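Local coordinates for suppressor protein MPT5 (Saccharomyces cerevisiae, PDB 5BZ1) that binds short recognition sequences in the 3'-UTRs of target mRNAs through its Pumilio repeats and so regulates gene expression after transcription, at residues Q29-T34 and N39-L44; L44-E47 and F52-D55. All coordinates share one frame; numbering follows the deposited sequence.

Contact 1 of 2, residues Q29-T34 and N39-L44. With nucleotides of chain B.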
ATOM      1  N   GLN A  29     -23.402 -28.034  -5.590  1.00 34.65           N
ATOM      2  CA  GLN A  29     -23.067 -26.886  -6.420  1.00 38.71           C
ATOM      3  C   GLN A  29     -23.705 -26.998  -7.800  1.00 38.58           C
ATOM      4  O   GLN A  29     -24.208 -26.013  -8.340  1.00 38.35           O
ATOM      5  CB  GLN A  29     -21.550 -26.749  -6.553  1.00 38.37           C
ATOM      6  CG  GLN A  29     -20.841 -26.391  -5.255  1.00 33.37           C
ATOM      7  CD  GLN A  29     -19.336 -26.475  -5.380  1.00 39.38           C
ATOM      8  OE1 GLN A  29     -18.734 -25.802  -6.215  1.00 43.31           O
ATOM      9  NE2 GLN A  29     -18.720 -27.315  -4.555  1.00 40.90           N
ATOM     10  N   LYS A  30     -23.675 -28.200  -8.366  1.00 40.15           N
ATOM     11  CA  LYS A  30     -24.304 -28.458  -9.657  1.00 46.89           C
ATOM     12  C   LYS A  30     -25.812 -28.233  -9.578  1.00 45.38           C
ATOM     13  O   LYS A  30     -26.421 -27.709 -10.512  1.00 46.35           O
ATOM     14  CB  LYS A  30     -24.006 -29.885 -10.127  1.00 46.60           C
ATOM     15  CG  LYS A  30     -24.685 -30.262 -11.433  1.00 57.31           C
ATOM     16  CD  LYS A  30     -24.342 -31.684 -11.859  1.00 67.01           C
ATOM     17  CE  LYS A  30     -25.000 -32.035 -13.186  1.00 73.67           C
ATOM     18  NZ  LYS A  30     -24.676 -33.419 -13.626  1.00 78.68           N
ATOM     19  N   LYS A  31     -26.406 -28.626  -8.456  1.00 42.85           N
ATOM     20  CA  LYS A  31     -27.836 -28.443  -8.240  1.00 38.69           C
ATOM     21  C   LYS A  31     -28.189 -26.959  -8.145  1.00 39.37           C
ATOM     22  O   LYS A  31     -29.213 -26.524  -8.672  1.00 33.12           O
ATOM     23  CB  LYS A  31     -28.279 -29.179  -6.977  1.00 35.74           C
ATOM     24  CG  LYS A  31     -29.348 -30.229  -7.219  1.00 51.46           C
ATOM     25  CD  LYS A  31     -28.943 -31.172  -8.339  1.00 57.91           C
ATOM     26  CE  LYS A  31     -30.043 -32.171  -8.641  1.00 63.50           C
ATOM     27  NZ  LYS A  31     -29.654 -33.090  -9.744  1.00 68.70           N
ATOM     28  N   LEU A  32     -27.331 -26.189  -7.474  1.00 27.31           N
ATOM     29  CA  LEU A  32     -27.505 -24.740  -7.381  1.00 36.76           C
ATOM     30  C   LEU A  32     -27.393 -24.097  -8.760  1.00 35.96           C
ATOM     31  O   LEU A  32     -28.005 -23.061  -9.023  1.00 34.70           O
ATOM     32  CB  LEU A  32     -26.470 -24.128  -6.434  1.00 33.83           C
ATOM     33  CG  LEU A  32     -26.691 -24.358  -4.940  1.00 31.95           C
ATOM     34  CD1 LEU A  32     -25.464 -23.948  -4.142  1.00 28.45           C
ATOM     35  CD2 LEU A  32     -27.904 -23.587  -4.464  1.00 30.51           C
ATOM     36  N   GLU A  33     -26.612 -24.724  -9.637  1.00 37.47           N
ATOM     37  CA  GLU A  33     -26.438 -24.235 -10.999  1.00 41.34           C
ATOM     38  C   GLU A  33     -27.533 -24.753 -11.929  1.00 44.32           C
ATOM     39  O   GLU A  33     -27.547 -24.428 -13.116  1.00 50.26           O
ATOM     40  CB  GLU A  33     -25.062 -24.629 -11.541  1.00 45.91           C
ATOM     41  CG  GLU A  33     -23.878 -24.002 -10.810  1.00 48.90           C
ATOM     42  CD  GLU A  33     -22.546 -24.549 -11.297  1.00 59.69           C
ATOM     43  OE1 GLU A  33     -21.494 -23.976 -10.944  1.00 61.01           O
ATOM     44  OE2 GLU A  33     -22.552 -25.557 -12.034  1.00 64.01           O
ATOM     45  N   THR A  34     -28.440 -25.563 -11.385  1.00 45.61           N
ATOM     46  CA  THR A  34     -29.564 -26.107 -12.148  1.00 34.63           C
ATOM     47  C   THR A  34     -30.810 -25.251 -11.926  1.00 46.22           C
ATOM     48  O   THR A  34     -31.453 -25.350 -10.879  1.00 46.69           O
ATOM     49  CB  THR A  34     -29.872 -27.560 -11.740  1.00 38.89           C
ATOM     50  OG1 THR A  34     -28.666 -28.333 -11.768  1.00 41.48           O
ATOM     51  CG2 THR A  34     -30.900 -28.183 -12.687  1.00 37.43           C
ATOM     52  N   ASN A  39     -33.523 -22.735  -6.607  1.00 34.93           N
ATOM     53  CA  ASN A  39     -34.211 -22.181  -5.446  1.00 36.90           C
ATOM     54  C   ASN A  39     -34.567 -23.231  -4.395  1.00 42.04           C
ATOM     55  O   ASN A  39     -34.392 -23.004  -3.197  1.00 40.02           O
ATOM     56  CB  ASN A  39     -35.473 -21.423  -5.873  1.00 35.84           C
ATOM     57  CG  ASN A  39     -35.167 -20.067  -6.481  1.00 43.66           C
ATOM     58  OD1 ASN A  39     -34.072 -19.530  -6.316  1.00 44.37           O
ATOM     59  ND2 ASN A  39     -36.146 -19.500  -7.179  1.00 41.57           N
ATOM     60  N   MET A  40     -35.068 -24.379  -4.843  1.00 37.90           N
ATOM     61  CA  MET A  40     -35.500 -25.419  -3.912  1.00 38.30           C
ATOM     62  C   MET A  40     -34.335 -26.083  -3.183  1.00 34.69           C
ATOM     63  O   MET A  40     -34.403 -26.297  -1.972  1.00 36.66           O
ATOM     64  CB  MET A  40     -36.356 -26.473  -4.611  1.00 43.34           C
ATOM     65  CG  MET A  40     -37.023 -27.430  -3.643  1.00 47.08           C
ATOM     66  SD  MET A  40     -38.163 -28.541  -4.470  1.00 74.09           S
ATOM     67  CE  MET A  40     -37.032 -29.400  -5.563  1.00 57.59           C
ATOM     68  N   VAL A  41     -33.266 -26.405  -3.907  1.00 34.71           N
ATOM     69  CA  VAL A  41     -32.103 -27.003  -3.263  1.00 33.53           C
ATOM     70  C   VAL A  41     -31.434 -25.989  -2.339  1.00 35.12           C
ATOM     71  O   VAL A  41     -30.861 -26.362  -1.324  1.00 32.87           O
ATOM     72  CB  VAL A  41     -31.086 -27.600  -4.276  1.00 42.01           C
ATOM     73  CG1 VAL A  41     -30.172 -26.519  -4.844  1.00 38.89           C
ATOM     74  CG2 VAL A  41     -30.255 -28.680  -3.611  1.00 36.38           C
ATOM     75  N   ARG A  42     -31.536 -24.708  -2.688  1.00 37.74           N
ATOM     76  CA  ARG A  42     -30.952 -23.637  -1.887  1.00 36.80           C
ATOM     77  C   ARG A  42     -31.669 -23.554  -0.544  1.00 34.61           C
ATOM     78  O   ARG A  42     -31.036 -23.583   0.517  1.00 35.76           O
ATOM     79  CB  ARG A  42     -31.069 -22.299  -2.626  1.00 33.29           C
ATOM     80  CG  ARG A  42     -30.548 -21.090  -1.851  1.00 31.75           C
ATOM     81  CD  ARG A  42     -31.028 -19.783  -2.472  1.00 32.46           C
ATOM     82  NE  ARG A  42     -32.481 -19.671  -2.416  1.00 35.07           N
ATOM     83  CZ  ARG A  42     -33.203 -18.813  -3.127  1.00 37.40           C
ATOM     84  NH1 ARG A  42     -32.616 -17.976  -3.969  1.00 33.79           N
ATOM     85  NH2 ARG A  42     -34.524 -18.801  -3.002  1.00 43.27           N
ATOM     86  N   ASP A  43     -32.994 -23.472  -0.605  1.00 30.44           N
ATOM     87  CA  ASP A  43     -33.821 -23.326   0.585  1.00 36.04           C
ATOM     88  C   ASP A  43     -33.759 -24.552   1.502  1.00 40.49           C
ATOM     89  O   ASP A  43     -33.670 -24.413   2.721  1.00 44.28           O
ATOM     90  CB  ASP A  43     -35.268 -23.022   0.185  1.00 32.57           C
ATOM     91  CG  ASP A  43     -35.404 -21.699  -0.548  1.00 40.83           C
ATOM     92  OD1 ASP A  43     -34.505 -20.846  -0.406  1.00 42.82           O
ATOM     93  OD2 ASP A  43     -36.413 -21.512  -1.261  1.00 44.15           O
ATOM     94  N   LEU A  44     -33.806 -25.747   0.917  1.00 33.82           N
ATOM     95  CA  LEU A  44     -33.722 -26.986   1.692  1.00 37.18           C
ATOM     96  C   LEU A  44     -32.369 -27.097   2.400  1.00 41.51           C
ATOM     97  O   LEU A  44     -32.295 -27.367   3.602  1.00 41.69           O
ATOM     98  CB  LEU A  44     -33.950 -28.202   0.787  1.00 32.27           C
ATOM     99  CG  LEU A  44     -35.377 -28.443   0.287  1.00 39.21           C
ATOM    100  CD1 LEU A  44     -35.405 -29.430  -0.872  1.00 37.73           C
ATOM    101  CD2 LEU A  44     -36.258 -28.947   1.413  1.00 41.75           C
TER
ATOM    102  P     A B  10      -6.728 -27.789  -4.808  1.00 60.88           P
ATOM    103  OP1   A B  10      -5.710 -28.841  -5.054  1.00 67.00           O
ATOM    104  OP2   A B  10      -7.014 -26.782  -5.860  1.00 65.94           O
ATOM    105  O5'   A B  10      -8.086 -28.526  -4.426  1.00 60.14           O
ATOM    106  C5'   A B  10      -8.214 -29.214  -3.186  1.00 61.37           C
ATOM    107  C4'   A B  10      -9.326 -30.230  -3.215  1.00 68.02           C
ATOM    108  O4'   A B  10     -10.604 -29.546  -3.355  1.00 70.04           O
ATOM    109  C3'   A B  10      -9.256 -31.244  -4.357  1.00 74.08           C
ATOM    110  O3'   A B  10      -9.743 -32.504  -3.895  1.00 78.96           O
ATOM    111  C2'   A B  10     -10.235 -30.669  -5.377  1.00 77.89           C
ATOM    112  O2'   A B  10     -10.777 -31.615  -6.275  1.00 85.09           O
ATOM    113  C1'   A B  10     -11.303 -30.079  -4.463  1.00 74.32           C
ATOM    114  N9    A B  10     -12.116 -29.020  -5.074  1.00 67.94           N
ATOM    115  C8    A B  10     -11.731 -28.027  -5.939  1.00 63.74           C
ATOM    116  N7    A B  10     -12.715 -27.243  -6.304  1.00 63.46           N
ATOM    117  C5    A B  10     -13.827 -27.750  -5.640  1.00 60.74           C
ATOM    118  C6    A B  10     -15.184 -27.365  -5.605  1.00 57.04           C
ATOM    119  N6    A B  10     -15.684 -26.328  -6.282  1.00 60.89           N
ATOM    120  N1    A B  10     -16.024 -28.096  -4.835  1.00 52.59           N
ATOM    121  C2    A B  10     -15.532 -29.136  -4.150  1.00 57.22           C
ATOM    122  N3    A B  10     -14.282 -29.593  -4.103  1.00 61.15           N
ATOM    123  C4    A B  10     -13.469 -28.849  -4.878  1.00 62.91           C
TER
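V41 packs both of its methyl groups against helix 22-32. Its CG1 meets CD2 of L32 at 3.7 Å and also borders K31, while CG2 lies near CB of K31, 3.9 Å away. CG1 occupies the position between the backbone N and the carbonyl carbon (chi1 82°), which leaves CG2 anti to the N, turned toward CB and CG of K31. The same L32 CD2 reaches CB of R42 at 3.9 Å, so the leucine lies across both residues. Y15 adds to the packing on V41, and L65 and L69 of helix 62-69 to that on L32.

Past its CB, R42 turns away from L32: its chain bends at chi3 and NE bonds to OD1 of D43 at 3.1 Å, a salt bridge that meets the carboxylate from above its plane. NH1 is held by the backbone O of Y72. The turn that leaves helix 22-32 is tied by OG1 of T34 to the O of K30.

Three residues before L32, Q29 extends from the same helix to the RNA. Its amide grips the adenine of nucleotide 10 of chain B with two bonds, NE2 to N1 at 2.8 Å and OE1 accepting from N6 at 3.1 Å, the latter almost straight at 174°. This pairing with the adenine Watson-Crick edge is the base-reading contact typical of a PUF repeat, here Pumilio 1, where residues 39-44 of helix 38-49 back the RNA-facing helix 22-32.

Contact 2 of 2, residues L44-E47 and F52-D55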
ATOM      1  N   LEU A  44     -33.806 -25.747   0.917  1.00 33.82           N
ATOM      2  CA  LEU A  44     -33.722 -26.986   1.692  1.00 37.18           C
ATOM      3  C   LEU A  44     -32.369 -27.097   2.400  1.00 41.51           C
ATOM      4  O   LEU A  44     -32.295 -27.367   3.602  1.00 41.69           O
ATOM      5  CB  LEU A  44     -33.950 -28.202   0.787  1.00 32.27           C
ATOM      6  CG  LEU A  44     -35.377 -28.443   0.287  1.00 39.21           C
ATOM      7  CD1 LEU A  44     -35.405 -29.430  -0.872  1.00 37.73           C
ATOM      8  CD2 LEU A  44     -36.258 -28.947   1.413  1.00 41.75           C
ATOM      9  N   MET A  45     -31.306 -26.877   1.635  1.00 38.31           N
ATOM     10  CA  MET A  45     -29.934 -26.915   2.125  1.00 40.14           C
ATOM     11  C   MET A  45     -29.726 -25.928   3.272  1.00 38.98           C
ATOM     12  O   MET A  45     -29.138 -26.269   4.304  1.00 34.47           O
ATOM     13  CB  MET A  45     -29.007 -26.557   0.966  1.00 47.19           C
ATOM     14  CG  MET A  45     -27.536 -26.592   1.237  1.00 49.51           C
ATOM     15  SD  MET A  45     -26.697 -25.814  -0.157  1.00 39.58           S
ATOM     16  CE  MET A  45     -27.451 -26.663  -1.545  1.00 32.18           C
ATOM     17  N   TYR A  46     -30.222 -24.709   3.078  1.00 35.45           N
ATOM     18  CA  TYR A  46     -30.004 -23.605   4.006  1.00 36.01           C
ATOM     19  C   TYR A  46     -30.471 -23.926   5.421  1.00 38.59           C
ATOM     20  O   TYR A  46     -29.731 -23.725   6.384  1.00 42.21           O
ATOM     21  CB  TYR A  46     -30.715 -22.346   3.500  1.00 36.36           C
ATOM     22  CG  TYR A  46     -30.371 -21.095   4.274  1.00 35.89           C
ATOM     23  CD1 TYR A  46     -29.293 -20.305   3.902  1.00 35.09           C
ATOM     24  CD2 TYR A  46     -31.121 -20.703   5.374  1.00 35.47           C
ATOM     25  CE1 TYR A  46     -28.970 -19.165   4.601  1.00 36.93           C
ATOM     26  CE2 TYR A  46     -30.804 -19.562   6.085  1.00 43.93           C
ATOM     27  CZ  TYR A  46     -29.725 -18.798   5.691  1.00 43.11           C
ATOM     28  OH  TYR A  46     -29.396 -17.659   6.388  1.00 42.20           O
ATOM     29  N   GLU A  47     -31.700 -24.417   5.543  1.00 39.80           N
ATOM     30  CA  GLU A  47     -32.286 -24.691   6.852  1.00 43.37           C
ATOM     31  C   GLU A  47     -31.529 -25.768   7.624  1.00 39.07           C
ATOM     32  O   GLU A  47     -31.490 -25.746   8.856  1.00 40.77           O
ATOM     33  CB  GLU A  47     -33.760 -25.078   6.707  1.00 48.65           C
ATOM     34  CG  GLU A  47     -34.640 -23.947   6.203  1.00 56.19           C
ATOM     35  CD  GLU A  47     -34.607 -22.735   7.115  1.00 63.07           C
ATOM     36  OE1 GLU A  47     -34.571 -22.918   8.350  1.00 64.31           O
ATOM     37  OE2 GLU A  47     -34.612 -21.600   6.595  1.00 64.62           O
ATOM     38  N   PHE A  52     -24.371 -24.783  11.162  1.00 30.12           N
ATOM     39  CA  PHE A  52     -22.990 -25.180  10.903  1.00 28.94           C
ATOM     40  C   PHE A  52     -22.246 -24.203   9.994  1.00 25.57           C
ATOM     41  O   PHE A  52     -21.216 -24.557   9.415  1.00 28.51           O
ATOM     42  CB  PHE A  52     -22.954 -26.570  10.260  1.00 33.22           C
ATOM     43  CG  PHE A  52     -23.676 -27.629  11.044  1.00 38.19           C
ATOM     44  CD1 PHE A  52     -23.009 -28.372  12.004  1.00 38.21           C
ATOM     45  CD2 PHE A  52     -25.017 -27.895  10.808  1.00 42.22           C
ATOM     46  CE1 PHE A  52     -23.667 -29.355  12.726  1.00 40.69           C
ATOM     47  CE2 PHE A  52     -25.683 -28.878  11.525  1.00 43.12           C
ATOM     48  CZ  PHE A  52     -25.007 -29.607  12.485  1.00 39.88           C
ATOM     49  N   PHE A  53     -22.768 -22.985   9.870  1.00 22.17           N
ATOM     50  CA  PHE A  53     -22.179 -21.970   8.997  1.00 31.80           C
ATOM     51  C   PHE A  53     -20.680 -21.768   9.224  1.00 26.16           C
ATOM     52  O   PHE A  53     -19.902 -21.752   8.269  1.00 32.69           O
ATOM     53  CB  PHE A  53     -22.918 -20.639   9.154  1.00 34.70           C
ATOM     54  CG  PHE A  53     -24.165 -20.539   8.326  1.00 35.39           C
ATOM     55  CD1 PHE A  53     -24.259 -21.209   7.114  1.00 36.46           C
ATOM     56  CD2 PHE A  53     -25.242 -19.774   8.753  1.00 33.30           C
ATOM     57  CE1 PHE A  53     -25.404 -21.124   6.340  1.00 38.62           C
ATOM     58  CE2 PHE A  53     -26.391 -19.680   7.984  1.00 31.94           C
ATOM     59  CZ  PHE A  53     -26.472 -20.356   6.777  1.00 34.59           C
ATOM     60  N   LEU A  54     -20.279 -21.621  10.483  1.00 24.96           N
ATOM     61  CA  LEU A  54     -18.870 -21.412  10.803  1.00 28.78           C
ATOM     62  C   LEU A  54     -18.038 -22.639  10.441  1.00 28.12           C
ATOM     63  O   LEU A  54     -16.946 -22.513   9.880  1.00 26.90           O
ATOM     64  CB  LEU A  54     -18.680 -21.071  12.282  1.00 26.48           C
ATOM     65  CG  LEU A  54     -17.220 -20.875  12.702  1.00 32.12           C
ATOM     66  CD1 LEU A  54     -16.591 -19.722  11.928  1.00 24.01           C
ATOM     67  CD2 LEU A  54     -17.097 -20.645  14.201  1.00 29.39           C
ATOM     68  N   ASP A  55     -18.567 -23.822  10.754  1.00 27.05           N
ATOM     69  CA  ASP A  55     -17.876 -25.077  10.479  1.00 29.60           C
ATOM     70  C   ASP A  55     -17.610 -25.241   8.979  1.00 30.10           C
ATOM     71  O   ASP A  55     -16.499 -25.575   8.568  1.00 31.81           O
ATOM     72  CB  ASP A  55     -18.704 -26.258  10.997  1.00 32.92           C
ATOM     73  CG  ASP A  55     -19.199 -26.049  12.420  1.00 35.06           C
ATOM     74  OD1 ASP A  55     -18.694 -26.725  13.342  1.00 38.25           O
ATOM     75  OD2 ASP A  55     -20.096 -25.202  12.611  1.00 37.06           O
TER
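Y46 and F53 meet as an offset edge-to-face aromatic pair, the edge of F53 directed toward the face of the tyrosine. Their ring centroids stand 5.4 Å apart and the planes are inclined at 61°, so the pair is tilted from a perpendicular T.

From CB, the tyrosine leaves helix 38-49 with CG anti to the backbone N (chi1 -171°), and this carries the ring out toward helix 53-57. Contact begins at CD1, 4.0 Å from CZ of F53, and tightens at CE1, where the same CZ comes to 3.5 Å. Farther out, CZ of Y46 lies 3.8 Å from CZ of F53, close to the plane of the phenylalanine ring. At the tip, OH passes CE2 of F53 at 4.0 Å, while its hydrogen bond is made with the backbone O of Q77. The phenol is thus held along one side by the aromatic pair and at its oxygen by a polar link, which would probably limit its swing about chi1.

F53 meets this ring through CZ and CE2, the leading edge of its own ring. Replacing the tyrosine by alanine is likely to leave that edge without its aromatic partner and the carbonyl of Q77 without the tyrosine hydroxyl, opening a gap between the two helices.

Both rings are buried and rest on helix 75-85, Y46 against L80 and F53 against L81, T84 and I85. The pair therefore fills the junction where helices 38-49, 53-57 and 75-85 meet, at the passage from Pumilio 1 to Pumilio 2.

In the fold
Contacts 1 and 2 follow one another along the chain, with their centres about 13 Å apart; their segments share L44 on helix 38-49, where the second range of contact 1 ends and the first of contact 2 begins. Contact 1 looks back from this helix to helix 22-32 within Pumilio 1; contact 2 looks forward to helix 53-57, in Pumilio 2. They meet directly where CG of L32 packs 4.2 Å from CE of M45. Both lie toward the N-terminal end of the elongated PUM-HD, their centres about 40 and 36 Å from the centre of the chain. Helix 38-49 thus links packing behind an RNA-reading helix to the joint with the next repeat, consistent with PUF proteins' continuous RNA-binding scaffold.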